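Local coordinates for protein eukaryotic translation initiation factor 4 gamma 2 (Homo sapiens, PDB 4IUL) that probably acts in translation initiation as an eIF4G relative, its MIF4G domain of HEAT repeats interacting with the helicase eIF4A, at residues Leu54-Val59 against Ser105-Arg110; Ser114-Glu119 against Leu153-Phe158; Ser171-Cys176 against Pro208-Glu213; Val187-Met192 against Cys227-Ser232. One frame throughout, in Å; residues are numbered along the deposited sequence.

Contact 1 (Leu54-Val59 against Ser105-Arg110). With SO4 (sulfate ion), chain D.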
loop_
_atom_site.group_PDB
_atom_site.type_symbol
_atom_site.label_atom_id
_atom_site.label_comp_id
_atom_site.label_asym_id
_atom_site.label_seq_id
_atom_site.Cartn_x
_atom_site.Cartn_y
_atom_site.Cartn_z
ATOM N N LEU A 54 -10.773 4.051 -20.095
ATOM C CA LEU A 54 -11.973 3.959 -19.269
ATOM C C LEU A 54 -12.044 2.642 -18.494
ATOM O O LEU A 54 -12.329 2.630 -17.300
ATOM C CB LEU A 54 -13.214 4.130 -20.151
ATOM C CG LEU A 54 -14.574 4.104 -19.448
ATOM C CD1 LEU A 54 -15.573 4.949 -20.243
ATOM C CD2 LEU A 54 -15.056 2.655 -19.291
ATOM N N ILE A 55 -11.779 1.534 -19.173
ATOM C CA ILE A 55 -11.811 0.235 -18.526
ATOM C C ILE A 55 -10.681 0.121 -17.502
ATOM O O ILE A 55 -10.870 -0.475 -16.435
ATOM C CB ILE A 55 -11.730 -0.898 -19.576
ATOM C CG1 ILE A 55 -13.060 -0.976 -20.331
ATOM C CG2 ILE A 55 -11.434 -2.222 -18.916
ATOM C CD1 ILE A 55 -13.062 -1.937 -21.489
ATOM N N LEU A 56 -9.516 0.694 -17.813
ATOM C CA LEU A 56 -8.392 0.656 -16.870
ATOM C C LEU A 56 -8.748 1.371 -15.557
ATOM O O LEU A 56 -8.435 0.876 -14.463
ATOM C CB LEU A 56 -7.140 1.304 -17.480
ATOM C CG LEU A 56 -6.421 0.588 -18.627
ATOM C CD1 LEU A 56 -5.197 1.405 -19.060
ATOM C CD2 LEU A 56 -5.998 -0.807 -18.176
ATOM N N LYS A 57 -9.413 2.523 -15.662
ATOM C CA LYS A 57 -9.797 3.291 -14.471
ATOM C C LYS A 57 -10.670 2.492 -13.508
ATOM O O LYS A 57 -10.491 2.574 -12.295
ATOM C CB LYS A 57 -10.544 4.576 -14.849
ATOM C CG LYS A 57 -9.680 5.675 -15.459
ATOM C CD LYS A 57 -10.527 6.906 -15.777
ATOM C CE LYS A 57 -9.684 8.004 -16.377
ATOM N NZ LYS A 57 -10.517 9.149 -16.791
ATOM N N GLY A 58 -11.617 1.735 -14.054
ATOM C CA GLY A 58 -12.499 0.927 -13.224
ATOM C C GLY A 58 -11.758 -0.243 -12.599
ATOM O O GLY A 58 -11.873 -0.496 -11.395
ATOM N N VAL A 59 -11.001 -0.963 -13.420
ATOM C CA VAL A 59 -10.214 -2.092 -12.937
ATOM C C VAL A 59 -9.369 -1.695 -11.723
ATOM O O VAL A 59 -9.343 -2.406 -10.724
ATOM C CB VAL A 59 -9.273 -2.633 -14.041
ATOM C CG1 VAL A 59 -8.307 -3.669 -13.448
ATOM C CG2 VAL A 59 -10.097 -3.249 -15.165
ATOM N N SER A 105 6.752 4.193 -18.749
ATOM C CA SER A 105 5.728 5.056 -18.192
ATOM C C SER A 105 4.476 4.833 -19.031
ATOM O O SER A 105 4.511 4.993 -20.253
ATOM C CB SER A 105 6.168 6.518 -18.281
ATOM O OG SER A 105 5.235 7.364 -17.632
ATOM N N THR A 106 3.376 4.450 -18.386
ATOM C CA THR A 106 2.133 4.197 -19.107
ATOM C C THR A 106 0.886 4.666 -18.363
ATOM O O THR A 106 0.937 5.056 -17.193
ATOM C CB THR A 106 1.938 2.697 -19.394
ATOM O OG1 THR A 106 1.723 2.004 -18.159
ATOM C CG2 THR A 106 3.162 2.110 -20.089
ATOM N N THR A 107 -0.239 4.605 -19.069
ATOM C CA THR A 107 -1.535 4.996 -18.546
ATOM C C THR A 107 -1.805 4.255 -17.238
ATOM O O THR A 107 -2.069 4.881 -16.207
ATOM C CB THR A 107 -2.652 4.664 -19.574
ATOM O OG1 THR A 107 -2.384 5.357 -20.799
ATOM C CG2 THR A 107 -4.020 5.090 -19.054
ATOM N N PHE A 108 -1.726 2.927 -17.280
ATOM C CA PHE A 108 -1.976 2.132 -16.092
ATOM C C PHE A 108 -1.131 2.603 -14.913
ATOM O O PHE A 108 -1.668 2.922 -13.852
ATOM C CB PHE A 108 -1.692 0.650 -16.327
ATOM C CG PHE A 108 -2.088 -0.221 -15.163
ATOM C CD1 PHE A 108 -3.419 -0.583 -14.971
ATOM C CD2 PHE A 108 -1.152 -0.593 -14.203
ATOM C CE1 PHE A 108 -3.814 -1.304 -13.834
ATOM C CE2 PHE A 108 -1.537 -1.311 -13.062
ATOM C CZ PHE A 108 -2.870 -1.665 -12.876
ATOM N N ARG A 109 0.185 2.656 -15.110
ATOM C CA ARG A 109 1.106 3.071 -14.052
ATOM C C ARG A 109 0.763 4.419 -13.445
ATOM O O ARG A 109 0.806 4.576 -12.229
ATOM C CB ARG A 109 2.555 3.093 -14.564
ATOM C CG ARG A 109 3.172 1.705 -14.796
ATOM C CD ARG A 109 4.603 1.825 -15.298
ATOM N NE ARG A 109 5.202 0.541 -15.652
ATOM C CZ ARG A 109 5.672 -0.342 -14.773
ATOM N NH1 ARG A 109 5.619 -0.086 -13.476
ATOM N NH2 ARG A 109 6.204 -1.481 -15.197
ATOM N N ARG A 110 0.424 5.379 -14.298
ATOM C CA ARG A 110 0.068 6.729 -13.873
ATOM C C ARG A 110 -1.216 6.788 -13.037
ATOM O O ARG A 110 -1.264 7.459 -12.013
ATOM C CB ARG A 110 -0.076 7.626 -15.111
ATOM C CG ARG A 110 -0.793 8.950 -14.872
ATOM C CD ARG A 110 -0.788 9.823 -16.126
ATOM N NE ARG A 110 -1.704 9.364 -17.174
ATOM C CZ ARG A 110 -3.024 9.527 -17.141
ATOM N NH1 ARG A 110 -3.779 9.082 -18.143
ATOM N NH2 ARG A 110 -3.594 10.137 -16.109
HETATM S S SO4 D . -7.290 11.250 -17.356
HETATM O O1 SO4 D . -7.240 12.695 -17.070
HETATM O O2 SO4 D . -6.137 10.871 -18.191
HETATM O O3 SO4 D . -7.249 10.505 -16.088
HETATM O O4 SO4 D . -8.538 10.934 -18.076
#
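Leu56 lays its two methyls against the first turn of helix 107-127. CD1 meets the methyl of Thr107, with Leu56 CD1 3.9 Å from Thr107 CG2, and the two side chains meet crosswise. The other branch goes to Phe108: Leu56 CD2 lies 4.1 Å from Phe108 CD1, at the edge of the ring and near its plane. Thr107 can offer its methyl because CG2 stands anti to the backbone N (chi1 -59° for OG1). Its OG1 turns to the loop that follows helix 74-87, where it is hydrogen-bonded to Phe91 N and Asn90 OD1. Phe91 also touches Leu56, and Leu84 of helix 74-87 packs on Phe108. The turn itself begins at Thr106, the N-cap, whose OG1 accepts a weak bond from Arg109 N.

A sulfate ion, probably from the crystallisation liquor, bridges the two helices beside this apolar patch. Lys57 reaches it with an extended chain, NZ to O4 of the sulfate 3.0 Å. Arg110 comes from the other helix, bent at chi3, and its NH1 is 3.0 Å from sulfate O2; the bond is bent, at 136°. Arg110 NH1 also forms a salt bridge to Asp92. Lys53 NZ is hydrogen-bonded to the sulfate, a third basic group on it. The chemistry is therefore split: a buried apolar contact joins the helices, and a basic site beside it accepts an anion.

Contact 2 (Ser114-Glu119 against Leu153-Phe158)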
loop_
_atom_site.group_PDB
_atom_site.type_symbol
_atom_site.label_atom_id
_atom_site.label_comp_id
_atom_site.label_asym_id
_atom_site.label_seq_id
_atom_site.Cartn_x
_atom_site.Cartn_y
_atom_site.Cartn_z
ATOM N N SER A 114 -1.846 7.585 -8.807
ATOM C CA SER A 114 -2.853 8.585 -8.487
ATOM C C SER A 114 -3.919 8.061 -7.525
ATOM O O SER A 114 -4.282 8.743 -6.573
ATOM C CB SER A 114 -3.516 9.076 -9.773
ATOM O OG SER A 114 -4.651 9.863 -9.484
ATOM N N LYS A 115 -4.420 6.853 -7.782
ATOM C CA LYS A 115 -5.449 6.251 -6.940
ATOM C C LYS A 115 -4.992 5.997 -5.501
ATOM O O LYS A 115 -5.726 6.281 -4.558
ATOM C CB LYS A 115 -5.945 4.934 -7.545
ATOM C CG LYS A 115 -6.936 4.173 -6.656
ATOM C CD LYS A 115 -8.401 4.537 -6.939
ATOM C CE LYS A 115 -8.767 5.952 -6.534
ATOM N NZ LYS A 115 -10.215 6.239 -6.780
ATOM N N LEU A 116 -3.795 5.449 -5.317
ATOM C CA LEU A 116 -3.337 5.202 -3.956
ATOM C C LEU A 116 -3.127 6.485 -3.170
ATOM O O LEU A 116 -3.330 6.513 -1.963
ATOM C CB LEU A 116 -2.085 4.336 -3.958
ATOM C CG LEU A 116 -2.630 2.909 -3.893
ATOM C CD1 LEU A 116 -2.021 2.065 -4.973
ATOM C CD2 LEU A 116 -2.400 2.342 -2.514
ATOM N N GLN A 117 -2.745 7.554 -3.856
ATOM C CA GLN A 117 -2.581 8.832 -3.185
ATOM C C GLN A 117 -3.964 9.215 -2.637
ATOM O O GLN A 117 -4.078 9.763 -1.533
ATOM C CB GLN A 117 -2.088 9.889 -4.179
ATOM C CG GLN A 117 -1.837 11.266 -3.564
ATOM C CD GLN A 117 -0.945 11.202 -2.335
ATOM O OE1 GLN A 117 0.182 10.706 -2.392
ATOM N NE2 GLN A 117 -1.450 11.707 -1.211
ATOM N N ASP A 118 -5.008 8.907 -3.408
ATOM C CA ASP A 118 -6.384 9.212 -3.009
ATOM C C ASP A 118 -6.849 8.393 -1.803
ATOM O O ASP A 118 -7.398 8.945 -0.847
ATOM C CB ASP A 118 -7.368 8.960 -4.159
ATOM C CG ASP A 118 -7.099 9.828 -5.373
ATOM O OD1 ASP A 118 -6.730 11.013 -5.205
ATOM O OD2 ASP A 118 -7.281 9.324 -6.503
ATOM N N GLU A 119 -6.662 7.077 -1.850
ATOM C CA GLU A 119 -7.084 6.257 -0.721
ATOM C C GLU A 119 -6.356 6.698 0.546
ATOM O O GLU A 119 -6.963 6.781 1.610
ATOM C CB GLU A 119 -6.822 4.765 -0.978
ATOM C CG GLU A 119 -7.896 4.063 -1.795
ATOM C CD GLU A 119 -9.235 3.960 -1.070
ATOM O OE1 GLU A 119 -9.782 5.005 -0.665
ATOM O OE2 GLU A 119 -9.752 2.831 -0.910
ATOM N N LEU A 153 -4.104 0.736 8.459
ATOM C CA LEU A 153 -2.972 -0.185 8.471
ATOM C C LEU A 153 -3.002 -1.076 7.238
ATOM O O LEU A 153 -1.962 -1.371 6.647
ATOM C CB LEU A 153 -2.976 -1.033 9.747
ATOM C CG LEU A 153 -2.866 -0.196 11.026
ATOM C CD1 LEU A 153 -2.700 -1.103 12.251
ATOM C CD2 LEU A 153 -1.679 0.740 10.900
ATOM N N GLY A 154 -4.199 -1.510 6.856
ATOM C CA GLY A 154 -4.327 -2.335 5.675
ATOM C C GLY A 154 -3.879 -1.537 4.460
ATOM O O GLY A 154 -3.232 -2.074 3.559
ATOM N N ASN A 155 -4.211 -0.246 4.442
ATOM C CA ASN A 155 -3.831 0.621 3.329
ATOM C C ASN A 155 -2.312 0.729 3.238
ATOM O O ASN A 155 -1.736 0.610 2.153
ATOM C CB ASN A 155 -4.432 2.023 3.501
ATOM C CG ASN A 155 -4.446 2.816 2.200
ATOM O OD1 ASN A 155 -3.999 2.333 1.162
ATOM N ND2 ASN A 155 -4.965 4.041 2.252
ATOM N N ILE A 156 -1.667 0.947 4.382
ATOM C CA ILE A 156 -0.216 1.075 4.424
ATOM C C ILE A 156 0.509 -0.202 3.985
ATOM O O ILE A 156 1.516 -0.128 3.282
ATOM C CB ILE A 156 0.256 1.492 5.831
ATOM C CG1 ILE A 156 -0.241 2.914 6.122
ATOM C CG2 ILE A 156 1.775 1.429 5.918
ATOM C CD1 ILE A 156 0.052 3.400 7.512
ATOM N N LYS A 157 -0.010 -1.361 4.384
ATOM C CA LYS A 157 0.589 -2.644 4.020
ATOM C C LYS A 157 0.528 -2.885 2.508
ATOM O O LYS A 157 1.455 -3.453 1.922
ATOM C CB LYS A 157 -0.127 -3.780 4.754
ATOM C CG LYS A 157 0.371 -5.186 4.433
ATOM C CD LYS A 157 -0.468 -6.230 5.180
ATOM C CE LYS A 157 -0.072 -7.664 4.827
ATOM N NZ LYS A 157 1.366 -7.924 5.138
ATOM N N PHE A 158 -0.561 -2.459 1.875
ATOM C CA PHE A 158 -0.704 -2.630 0.430
ATOM C C PHE A 158 0.278 -1.697 -0.291
ATOM O O PHE A 158 0.877 -2.068 -1.304
ATOM C CB PHE A 158 -2.155 -2.351 0.004
ATOM C CG PHE A 158 -2.415 -2.561 -1.466
ATOM C CD1 PHE A 158 -1.951 -3.701 -2.115
ATOM C CD2 PHE A 158 -3.118 -1.612 -2.205
ATOM C CE1 PHE A 158 -2.182 -3.895 -3.487
ATOM C CE2 PHE A 158 -3.352 -1.797 -3.567
ATOM C CZ PHE A 158 -2.882 -2.940 -4.209
#
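Leu116 and Asn155 lie alongside each other, pointing opposite ways, between two nearly antiparallel helices. Leu116 CD2 sits 4.0 Å from Asn155 OD1. Leu116 CD2 is also 4.0 Å from Phe158 CD2, approaching the ring obliquely, and the leucine runs roughly perpendicular to the Phe158 side chain. One leucine methyl thus fills the corner between an amide and an aromatic ring that lie one turn apart on helix 141-163.

Asn155 reaches toward the other helix with CG anti to the backbone N (chi1 -162°). Its two amide ends do different work. OD1 faces the leucine methyl; it is buried here and has no polar partner in the model. ND2 goes on to the backbone of the opposite helix, 3.5 Å from Glu119 C and 3.8 Å from Glu119 CB. The Glu119 chain bends at chi2 and carries its carboxylate away from the amide, toward a weak, long ion pair with Arg123. Val64 and Leu68 of helix 53-69 touch Glu119, while Tyr77 and Ser74 of helix 74-87 touch Phe158.

The segment axes approach to 11.1 Å, at 156° between their directions. Packing of nearly antiparallel helices in layers fits the HEAT-repeat architecture of the MIF4G domain, and this pair lies near its centre.

Contact 3 (Ser171-Cys176 against Pro208-Glu213)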
loop_
_atom_site.group_PDB
_atom_site.type_symbol
_atom_site.label_atom_id
_atom_site.label_comp_id
_atom_site.label_asym_id
_atom_site.label_seq_id
_atom_site.Cartn_x
_atom_site.Cartn_y
_atom_site.Cartn_z
ATOM N N SER A 171 7.903 9.319 -1.947
ATOM C CA SER A 171 7.124 10.285 -1.205
ATOM C C SER A 171 6.017 9.700 -0.325
ATOM O O SER A 171 5.942 10.010 0.866
ATOM C CB SER A 171 6.532 11.310 -2.168
ATOM O OG SER A 171 5.922 12.354 -1.441
ATOM N N ILE A 172 5.166 8.855 -0.896
ATOM C CA ILE A 172 4.063 8.280 -0.123
ATOM C C ILE A 172 4.549 7.293 0.930
ATOM O O ILE A 172 3.916 7.137 1.980
ATOM C CB ILE A 172 3.004 7.595 -1.039
ATOM C CG1 ILE A 172 1.687 7.426 -0.268
ATOM C CG2 ILE A 172 3.488 6.258 -1.498
ATOM C CD1 ILE A 172 0.524 6.934 -1.106
ATOM N N LEU A 173 5.669 6.628 0.658
ATOM C CA LEU A 173 6.224 5.689 1.624
ATOM C C LEU A 173 6.679 6.466 2.865
ATOM O O LEU A 173 6.384 6.066 3.989
ATOM C CB LEU A 173 7.392 4.919 1.017
ATOM C CG LEU A 173 7.031 3.854 -0.020
ATOM C CD1 LEU A 173 8.298 3.361 -0.681
ATOM C CD2 LEU A 173 6.284 2.700 0.644
ATOM N N HIS A 174 7.384 7.579 2.668
ATOM C CA HIS A 174 7.833 8.390 3.807
ATOM C C HIS A 174 6.611 8.914 4.569
ATOM O O HIS A 174 6.646 9.068 5.789
ATOM C CB HIS A 174 8.702 9.573 3.339
ATOM C CG HIS A 174 10.116 9.196 3.014
ATOM N ND1 HIS A 174 11.050 8.903 3.985
ATOM C CD2 HIS A 174 10.739 9.006 1.825
ATOM C CE1 HIS A 174 12.184 8.543 3.408
ATOM N NE2 HIS A 174 12.021 8.595 2.098
ATOM N N LYS A 175 5.530 9.178 3.845
ATOM C CA LYS A 175 4.311 9.688 4.464
ATOM C C LYS A 175 3.673 8.617 5.356
ATOM O O LYS A 175 3.059 8.935 6.374
ATOM C CB LYS A 175 3.327 10.143 3.382
ATOM C CG LYS A 175 2.611 11.434 3.711
ATOM C CD LYS A 175 1.999 12.063 2.468
ATOM C CE LYS A 175 3.071 12.509 1.493
ATOM N NZ LYS A 175 2.490 13.092 0.250
ATOM N N CYS A 176 3.816 7.350 4.968
ATOM C CA CYS A 176 3.287 6.250 5.757
ATOM C C CYS A 176 4.127 6.126 7.035
ATOM O O CYS A 176 3.593 6.034 8.139
ATOM C CB CYS A 176 3.354 4.932 4.968
ATOM S SG CYS A 176 2.143 4.764 3.619
ATOM N N PRO A 208 15.724 -0.601 2.613
ATOM C CA PRO A 208 16.948 -0.562 1.806
ATOM C C PRO A 208 16.919 0.385 0.594
ATOM O O PRO A 208 17.883 1.108 0.358
ATOM C CB PRO A 208 17.140 -2.024 1.399
ATOM C CG PRO A 208 16.529 -2.764 2.529
ATOM C CD PRO A 208 15.263 -1.985 2.791
ATOM N N ARG A 209 15.822 0.394 -0.164
ATOM C CA ARG A 209 15.745 1.264 -1.337
ATOM C C ARG A 209 15.559 2.748 -0.995
ATOM O O ARG A 209 15.913 3.625 -1.783
ATOM C CB ARG A 209 14.613 0.819 -2.279
ATOM C CG ARG A 209 13.200 1.159 -1.814
ATOM C CD ARG A 209 12.256 1.362 -3.012
ATOM N NE ARG A 209 12.228 0.195 -3.892
ATOM C CZ ARG A 209 12.078 0.248 -5.215
ATOM N NH1 ARG A 209 11.939 1.417 -5.829
ATOM N NH2 ARG A 209 12.083 -0.871 -5.928
ATOM N N LEU A 210 15.010 3.028 0.181
ATOM C CA LEU A 210 14.772 4.405 0.599
ATOM C C LEU A 210 16.006 5.047 1.226
ATOM O O LEU A 210 16.210 6.262 1.135
ATOM C CB LEU A 210 13.630 4.439 1.616
ATOM C CG LEU A 210 12.253 5.022 1.281
ATOM C CD1 LEU A 210 11.694 4.446 -0.005
ATOM C CD2 LEU A 210 11.324 4.724 2.460
ATOM N N ASP A 211 16.835 4.212 1.842
ATOM C CA ASP A 211 18.017 4.667 2.557
ATOM C C ASP A 211 19.258 5.006 1.726
ATOM O O ASP A 211 20.318 4.401 1.914
ATOM C CB ASP A 211 18.363 3.623 3.627
ATOM C CG ASP A 211 19.133 4.204 4.795
ATOM O OD1 ASP A 211 19.149 5.445 4.948
ATOM O OD2 ASP A 211 19.712 3.411 5.570
ATOM N N HIS A 212 19.132 5.967 0.809
ATOM C CA HIS A 212 20.279 6.385 0.010
ATOM C C HIS A 212 20.775 7.730 0.522
ATOM O O HIS A 212 20.091 8.406 1.294
ATOM C CB HIS A 212 19.947 6.437 -1.495
ATOM C CG HIS A 212 18.699 7.197 -1.832
ATOM N ND1 HIS A 212 18.633 8.574 -1.816
ATOM C CD2 HIS A 212 17.472 6.764 -2.210
ATOM C CE1 HIS A 212 17.418 8.958 -2.171
ATOM N NE2 HIS A 212 16.694 7.879 -2.414
ATOM N N GLU A 213 21.977 8.101 0.095
ATOM C CA GLU A 213 22.637 9.335 0.522
ATOM C C GLU A 213 21.783 10.593 0.724
ATOM O O GLU A 213 21.854 11.227 1.780
ATOM C CB GLU A 213 23.801 9.624 -0.429
ATOM C CG GLU A 213 25.009 8.720 -0.170
ATOM C CD GLU A 213 25.824 8.407 -1.422
ATOM O OE1 GLU A 213 25.982 9.311 -2.279
ATOM O OE2 GLU A 213 26.311 7.254 -1.540
HETATM O O HOH W 1 13.970 7.867 0.494
#
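His174 carries its ring toward Leu210 with CG anti to the carbonyl carbon (chi1 -79°). Leu173 does the same. Leu210 meets both with chi1 at -109°, away from a staggered value, and Leu210 CG lies 3.7 Å from His174 NE2. Leu210 CD2 lies over one face of the His174 ring, 4.2 Å from the centroid and 20° off the ring normal, a CH-pi contact. The other methyl, Leu210 CD1, is 3.6 Å from Leu173 CD1.

A water bridges the imidazole and the backbone carbonyl of Leu210. It lies in the plane of the ring at its edge, 2.6 Å from His174 NE2, and donates to Leu210 O at 2.8 Å. The ring's other nitrogen, ND1, is hydrogen-bonded to Tyr222 of helix 216-227. Both ring nitrogens are therefore engaged, which should fix the ring's rotation. With an alanine at Leu210, the His174 face and the Leu173 methyl would probably lose their apolar cover, and a gap would open between the helices.

Leu210 is the last residue of helix 193-210. Asp211, centre of an inverse gamma turn, follows. The contact packs that helix end onto helix 170-181, as expected between successive helices of a HEAT-repeat domain.

Contact 4 (Val187-Met192 against Cys227-Ser232)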
loop_
_atom_site.group_PDB
_atom_site.type_symbol
_atom_site.label_atom_id
_atom_site.label_comp_id
_atom_site.label_asym_id
_atom_site.label_seq_id
_atom_site.Cartn_x
_atom_site.Cartn_y
_atom_site.Cartn_z
ATOM N N VAL A 187 -3.920 9.056 21.808
ATOM C CA VAL A 187 -3.324 7.727 21.912
ATOM C C VAL A 187 -2.202 7.687 22.952
ATOM O O VAL A 187 -1.468 8.660 23.125
ATOM C CB VAL A 187 -2.755 7.267 20.544
ATOM C CG1 VAL A 187 -2.135 5.885 20.668
ATOM C CG2 VAL A 187 -3.862 7.255 19.505
ATOM N N GLN A 188 -2.081 6.558 23.645
ATOM C CA GLN A 188 -1.038 6.381 24.649
ATOM C C GLN A 188 0.022 5.412 24.144
ATOM O O GLN A 188 -0.284 4.479 23.404
ATOM C CB GLN A 188 -1.638 5.869 25.960
ATOM C CG GLN A 188 -2.504 6.887 26.685
ATOM C CD GLN A 188 -2.972 6.389 28.038
ATOM O OE1 GLN A 188 -3.748 5.436 28.128
ATOM N NE2 GLN A 188 -2.500 7.031 29.100
ATOM N N LEU A 189 1.268 5.647 24.552
ATOM C CA LEU A 189 2.398 4.818 24.139
ATOM C C LEU A 189 2.130 3.320 24.266
ATOM O O LEU A 189 2.687 2.514 23.521
ATOM C CB LEU A 189 3.645 5.198 24.951
ATOM C CG LEU A 189 4.926 4.367 24.793
ATOM C CD1 LEU A 189 5.307 4.253 23.328
ATOM C CD2 LEU A 189 6.052 5.015 25.589
ATOM N N LYS A 190 1.268 2.952 25.208
ATOM C CA LYS A 190 0.932 1.550 25.428
ATOM C C LYS A 190 0.002 0.988 24.347
ATOM O O LYS A 190 -0.162 -0.228 24.235
ATOM C CB LYS A 190 0.279 1.382 26.807
ATOM C CG LYS A 190 -1.003 2.188 26.990
ATOM C CD LYS A 190 -1.661 1.915 28.334
ATOM C CE LYS A 190 -2.993 2.640 28.443
ATOM N NZ LYS A 190 -3.735 2.315 29.695
ATOM N N ASP A 191 -0.596 1.869 23.550
ATOM C CA ASP A 191 -1.514 1.434 22.502
ATOM C C ASP A 191 -0.992 1.658 21.085
ATOM O O ASP A 191 -1.760 1.993 20.182
ATOM C CB ASP A 191 -2.857 2.147 22.658
ATOM C CG ASP A 191 -3.434 1.999 24.050
ATOM O OD1 ASP A 191 -3.521 0.853 24.539
ATOM O OD2 ASP A 191 -3.805 3.028 24.654
ATOM N N MET A 192 0.310 1.463 20.888
ATOM C CA MET A 192 0.911 1.650 19.572
ATOM C C MET A 192 1.599 0.386 19.081
ATOM O O MET A 192 2.431 0.430 18.178
ATOM C CB MET A 192 1.924 2.794 19.610
ATOM C CG MET A 192 1.350 4.107 20.097
ATOM S SD MET A 192 2.414 5.498 19.696
ATOM C CE MET A 192 3.914 5.055 20.575
ATOM N N CYS A 227 15.041 3.953 18.409
ATOM C CA CYS A 227 15.926 3.503 19.482
ATOM C C CYS A 227 15.421 3.957 20.843
ATOM O O CYS A 227 15.603 3.259 21.839
ATOM C CB CYS A 227 17.348 4.041 19.279
ATOM S SG CYS A 227 18.333 3.176 18.039
ATOM N N SER A 228 14.787 5.127 20.882
ATOM C CA SER A 228 14.267 5.664 22.135
ATOM C C SER A 228 12.869 5.149 22.462
ATOM O O SER A 228 12.124 5.799 23.196
ATOM C CB SER A 228 14.246 7.195 22.087
ATOM O OG SER A 228 13.359 7.662 21.088
ATOM N N LEU A 229 12.519 3.985 21.914
ATOM C CA LEU A 229 11.213 3.371 22.147
ATOM C C LEU A 229 11.351 1.866 22.363
ATOM O O LEU A 229 10.444 1.224 22.900
ATOM C CB LEU A 229 10.268 3.607 20.959
ATOM C CG LEU A 229 9.801 5.018 20.586
ATOM C CD1 LEU A 229 8.903 4.937 19.361
ATOM C CD2 LEU A 229 9.055 5.657 21.745
ATOM N N MET A 230 12.477 1.301 21.939
ATOM C CA MET A 230 12.692 -0.133 22.091
ATOM C C MET A 230 13.042 -0.513 23.520
ATOM O O MET A 230 13.181 -1.693 23.837
ATOM C CB MET A 230 13.788 -0.622 21.141
ATOM C CG MET A 230 15.100 0.113 21.255
ATOM S SD MET A 230 16.345 -0.626 20.185
ATOM C CE MET A 230 17.480 -1.294 21.407
ATOM N N LEU A 231 13.188 0.491 24.378
ATOM C CA LEU A 231 13.505 0.257 25.781
ATOM C C LEU A 231 12.368 0.774 26.650
ATOM O O LEU A 231 12.502 0.886 27.872
ATOM C CB LEU A 231 14.813 0.952 26.163
ATOM C CG LEU A 231 16.088 0.099 26.189
ATOM C CD1 LEU A 231 16.254 -0.669 24.888
ATOM C CD2 LEU A 231 17.280 1.007 26.433
ATOM N N SER A 232 11.248 1.087 26.006
ATOM C CA SER A 232 10.071 1.588 26.700
ATOM C C SER A 232 9.396 0.464 27.476
ATOM O O SER A 232 9.248 -0.653 26.975
ATOM C CB SER A 232 9.081 2.182 25.698
ATOM O OG SER A 232 7.918 2.651 26.356
#
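Two interhelical loops meet here, at the edge of the HEAT-repeat domain. One joins helix 170-181 to helix 193-210, and the other joins helix 216-227 to helix 237-251. The second loop holds a type I beta turn from Leu229 to Ser232, closed by a backbone bond from Ser232 N to Leu229 O of 3.2 Å.

Leu189 reaches across to both ends of this turn. Its CG is anti to the backbone N (chi1 174°), and the side chain sets out toward the other loop. Leu189 CD2 comes to 3.1 Å from Ser232 OG, a tight van der Waals approach of a methyl to a hydroxyl oxygen, not a hydrogen bond. Leu189 CD2 is 4.1 Å from Ser232 CB. The other methyl meets the first residue of the turn, with Leu189 CD1 4.3 Å from Leu229 CD2. Ser232 OG takes its polar partner within its own loop, a hydrogen bond with Glu234 N. The contact across is thus apolar on the Leu229 side and mixed on the Ser232 side.

Lys183, Glu234 and Leu235 also pack round Leu189. Met192, at the N-cap of helix 193-210, follows shortly after it. On the far loop, Met230 leans on Leu243 and Gln244 of helix 237-251.

How the contacts relate
The four contacts follow the chain from its N-terminal helices toward its C-terminal ones. Contacts 1 and 2 share helix 107-127 at successive stretches, with centres 16 Å apart. The centre of contact 2 is about 5 Å from the centre of the chain. Contact 2 touches contact 3: Ile156 CG1 is 3.9 Å from Cys176 SG, and Ile172 CD1 is 4.0 Å from Leu116 O. Contacts 3 and 4 alternate along the chain, and helix 193-210 runs between them, their centres 22 Å apart. Contacts 1 and 4 lie on opposite sides of the chain's centre, about 41 Å apart between centres. The bound sulfate belongs to contact 1.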